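Local coordinates for predicted acyltransferase with acyl-CoA N-acyltransferase domain (Escherichia coli, PDB 4RS2), which binds coenzyme A, probably acts as a GNAT-family N-acetyltransferase, and when overexpressed relieves small-RNA silencing of several target RNAs, at residues F136-A141 with F157-R161. Residues are numbered along the deposited sequence; the frame is centred on the assembly and turned at random. Where two conformers were deposited one is given.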
ATOM      1  N   PHE A 136      -1.438   6.115  10.600  1.00 12.73           N
ATOM      2  CA  PHE A 136      -1.723   4.693  10.554  1.00 12.87           C
ATOM      3  C   PHE A 136      -0.643   3.887  11.294  1.00 12.44           C
ATOM      4  O   PHE A 136      -0.584   2.677  11.184  1.00 12.74           O
ATOM      5  CB  PHE A 136      -1.834   4.229   9.114  1.00 13.04           C
ATOM      6  CG  PHE A 136      -2.700   5.111   8.232  1.00 13.18           C
ATOM      7  CD1 PHE A 136      -3.940   5.587   8.678  1.00 13.11           C
ATOM      8  CD2 PHE A 136      -2.315   5.412   6.943  1.00 13.64           C
ATOM      9  CE1 PHE A 136      -4.743   6.374   7.871  1.00 14.80           C
ATOM     10  CE2 PHE A 136      -3.107   6.210   6.128  1.00 15.41           C
ATOM     11  CZ  PHE A 136      -4.336   6.683   6.598  1.00 14.43           C
ATOM     12  N   GLY A 137       0.225   4.575  12.006  1.00 12.73           N
ATOM     13  CA  GLY A 137       1.231   3.878  12.779  1.00 13.12           C
ATOM     14  C   GLY A 137       2.594   3.752  12.166  1.00 11.94           C
ATOM     15  O   GLY A 137       3.488   3.236  12.793  1.00 13.52           O
ATOM     16  N   PHE A 138       2.791   4.305  10.988  1.00 11.23           N
ATOM     17  CA  PHE A 138       4.094   4.238  10.358  1.00 10.58           C
ATOM     18  C   PHE A 138       5.084   5.162  11.043  1.00 11.62           C
ATOM     19  O   PHE A 138       4.722   6.266  11.495  1.00 11.72           O
ATOM     20  CB  PHE A 138       3.998   4.603   8.865  1.00 10.17           C
ATOM     21  CG  PHE A 138       3.465   3.497   8.002  1.00  9.39           C
ATOM     22  CD1 PHE A 138       2.109   3.262   7.927  1.00 10.06           C
ATOM     23  CD2 PHE A 138       4.321   2.668   7.303  1.00  9.35           C
ATOM     24  CE1 PHE A 138       1.605   2.237   7.167  1.00  9.69           C
ATOM     25  CE2 PHE A 138       3.828   1.637   6.558  1.00  8.73           C
ATOM     26  CZ  PHE A 138       2.456   1.399   6.505  1.00  9.31           C
ATOM     27  N   GLU A 139       6.329   4.715  11.123  0.50 11.47           N
ATOM     28  CA  GLU A 139       7.402   5.501  11.717  0.50 12.65           C
ATOM     29  C   GLU A 139       8.440   5.813  10.651  0.50 12.19           C
ATOM     30  O   GLU A 139       8.511   5.125   9.638  0.50 11.62           O
ATOM     31  CB  GLU A 139       8.063   4.678  12.814  0.50 13.60           C
ATOM     32  CG  GLU A 139       7.181   4.423  14.006  0.50 14.70           C
ATOM     33  CD  GLU A 139       7.701   3.306  14.868  0.50 15.44           C
ATOM     34  OE1 GLU A 139       8.438   2.406  14.348  0.50 15.51           O
ATOM     35  OE2 GLU A 139       7.358   3.315  16.059  0.50 16.10           O
ATOM     36  N   LEU A 140       9.258   6.836  10.879  1.00 12.76           N
ATOM     37  CA  LEU A 140      10.313   7.182   9.904  1.00 12.87           C
ATOM     38  C   LEU A 140      11.342   6.064   9.855  1.00 12.69           C
ATOM     39  O   LEU A 140      11.893   5.656  10.873  1.00 12.08           O
ATOM     40  CB  LEU A 140      10.998   8.504  10.252  1.00 14.55           C
ATOM     41  CG  LEU A 140      10.306   9.735   9.747  1.00 17.33           C
ATOM     42  CD1 LEU A 140      11.048  10.945  10.306  1.00 18.32           C
ATOM     43  CD2 LEU A 140      10.336   9.734   8.225  1.00 17.28           C
ATOM     44  N   ALA A 141      11.586   5.535   8.664  1.00 10.87           N
ATOM     45  CA  ALA A 141      12.497   4.430   8.508  1.00 10.76           C
ATOM     46  C   ALA A 141      13.931   4.799   8.914  1.00 10.83           C
ATOM     47  O   ALA A 141      14.652   3.960   9.451  1.00 11.08           O
ATOM     48  CB  ALA A 141      12.462   3.946   7.078  1.00 10.37           C
ATOM     49  N   PHE A 157      10.356   7.986   3.604  1.00 10.48           N
ATOM     50  CA  PHE A 157      10.417   6.522   3.701  1.00  9.45           C
ATOM     51  C   PHE A 157      10.084   6.096   5.107  1.00  9.37           C
ATOM     52  O   PHE A 157      10.675   6.598   6.077  1.00  9.64           O
ATOM     53  CB  PHE A 157      11.755   5.956   3.257  1.00  9.76           C
ATOM     54  CG  PHE A 157      11.764   4.469   3.109  1.00  9.66           C
ATOM     55  CD1 PHE A 157      10.807   3.830   2.337  1.00  9.33           C
ATOM     56  CD2 PHE A 157      12.745   3.685   3.696  1.00  9.84           C
ATOM     57  CE1 PHE A 157      10.819   2.483   2.167  1.00  8.94           C
ATOM     58  CE2 PHE A 157      12.752   2.304   3.510  1.00 10.03           C
ATOM     59  CZ  PHE A 157      11.779   1.709   2.749  1.00  9.78           C
ATOM     60  N   GLN A 158       9.077   5.231   5.222  1.00  8.77           N
ATOM     61  CA  GLN A 158       8.524   4.853   6.530  1.00  9.17           C
ATOM     62  C   GLN A 158       8.293   3.359   6.685  1.00  9.21           C
ATOM     63  O   GLN A 158       8.270   2.606   5.718  1.00  8.95           O
ATOM     64  CB  GLN A 158       7.183   5.593   6.722  1.00  9.66           C
ATOM     65  CG  GLN A 158       7.337   7.126   6.810  1.00 10.47           C
ATOM     66  CD  GLN A 158       6.058   7.882   6.564  1.00 10.80           C
ATOM     67  OE1 GLN A 158       5.222   8.026   7.437  1.00 10.88           O
ATOM     68  NE2 GLN A 158       5.912   8.381   5.344  1.00 11.28           N
ATOM     69  N   VAL A 159       8.128   2.943   7.938  1.00  9.13           N
ATOM     70  CA  VAL A 159       7.984   1.535   8.250  1.00  9.43           C
ATOM     71  C   VAL A 159       6.963   1.326   9.368  1.00  9.39           C
ATOM     72  O   VAL A 159       6.805   2.164  10.275  1.00  9.74           O
ATOM     73  CB  VAL A 159       9.345   0.936   8.656  1.00  9.79           C
ATOM     74  CG1 VAL A 159       9.860   1.576   9.937  1.00 10.30           C
ATOM     75  CG2 VAL A 159       9.263  -0.575   8.759  1.00 10.31           C
ATOM     76  N   HIS A 160       6.247   0.212   9.260  1.00  9.64           N
ATOM     77  CA  HIS A 160       5.273  -0.222  10.258  1.00 10.93           C
ATOM     78  C   HIS A 160       5.573  -1.686  10.564  1.00 11.09           C
ATOM     79  O   HIS A 160       5.399  -2.540   9.722  1.00 10.34           O
ATOM     80  CB  HIS A 160       3.837  -0.092   9.727  1.00 11.56           C
ATOM     81  CG  HIS A 160       2.774  -0.148  10.791  1.00 12.22           C
ATOM     82  ND1 HIS A 160       2.683  -1.157  11.726  1.00 12.73           N
ATOM     83  CD2 HIS A 160       1.734   0.690  11.049  1.00 12.67           C
ATOM     84  CE1 HIS A 160       1.658  -0.919  12.538  1.00 13.62           C
ATOM     85  NE2 HIS A 160       1.053   0.180  12.130  1.00 14.36           N
ATOM     86  N   ARG A 161       6.008  -1.974  11.783  1.00 11.95           N
ATOM     87  CA  ARG A 161       6.275  -3.343  12.169  1.00 12.67           C
ATOM     88  C   ARG A 161       4.954  -4.070  12.322  1.00 13.33           C
ATOM     89  O   ARG A 161       3.947  -3.456  12.686  1.00 14.05           O
ATOM     90  CB  ARG A 161       6.994  -3.363  13.517  1.00 14.07           C
ATOM     91  CG  ARG A 161       6.145  -3.002  14.720  1.00 14.96           C
ATOM     92  CD  ARG A 161       7.045  -2.802  15.920  1.00 16.63           C
ATOM     93  NE  ARG A 161       7.729  -1.519  15.819  1.00 16.09           N
ATOM     94  CZ  ARG A 161       8.536  -1.011  16.753  1.00 18.72           C
ATOM     95  NH1 ARG A 161       8.839  -1.727  17.858  1.00 19.13           N
ATOM     96  NH2 ARG A 161       9.079   0.207  16.564  1.00 18.03           N
TER
HETATM   97  O   HOH W   1       5.872   8.460  10.108  1.00 15.95           O
HETATM   98  O   HOH W   2       6.584   0.133  13.599  1.00 16.01           O
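His160 lays its CB over the middle of one face of the Phe138 ring, a CH-pi contact 3.7 Å from CB to the centroid. The imidazole turns an edge to that ring, a T-shaped pair with planes at 78°; at the phenyl edge, near its plane, lie Gln158 C and Val159 N. Around the imidazole, Gly137 O sits over one face and Phe136 O at the edge, 3.1 Å from CD2. With CG anti to the backbone N (chi1 -164°), the ring leans against the 136-138 turn, while ND1 donates to Arg161 O from above the carbonyl plane. Ala141 CB approaches the Phe157 ring obliquely, 3.4 Å from CD2. Gly137, at positive phi, is C-prime of the Schellman motif ending the helical turns after 130-133; Phe136 touches coenzyme A. The chain then enters short strand 139-140, antiparallel to strand 157-161 of the GNAT sheet. Glu139 and Val159 bond both ways, Glu139 N to Val159 O (2.7 Å) and Val159 N to Glu139 O; Leu140 and Gln158 form the adjacent non-hydrogen-bonded pair, and Ala141 N donates to Phe157 O at 2.9 Å. In the Glu139 conformer modelled here, Arg161 NH2 meets the syn lone pair of OE1 at 3.2 Å, a salt bridge with OE1 at the guanidinium edge, in plane, and the carboxylate turned 72° from it. OE1 also bonds His144 and a water held by Arg161 N and NE; Arg161 NH1 reaches Asp164 O.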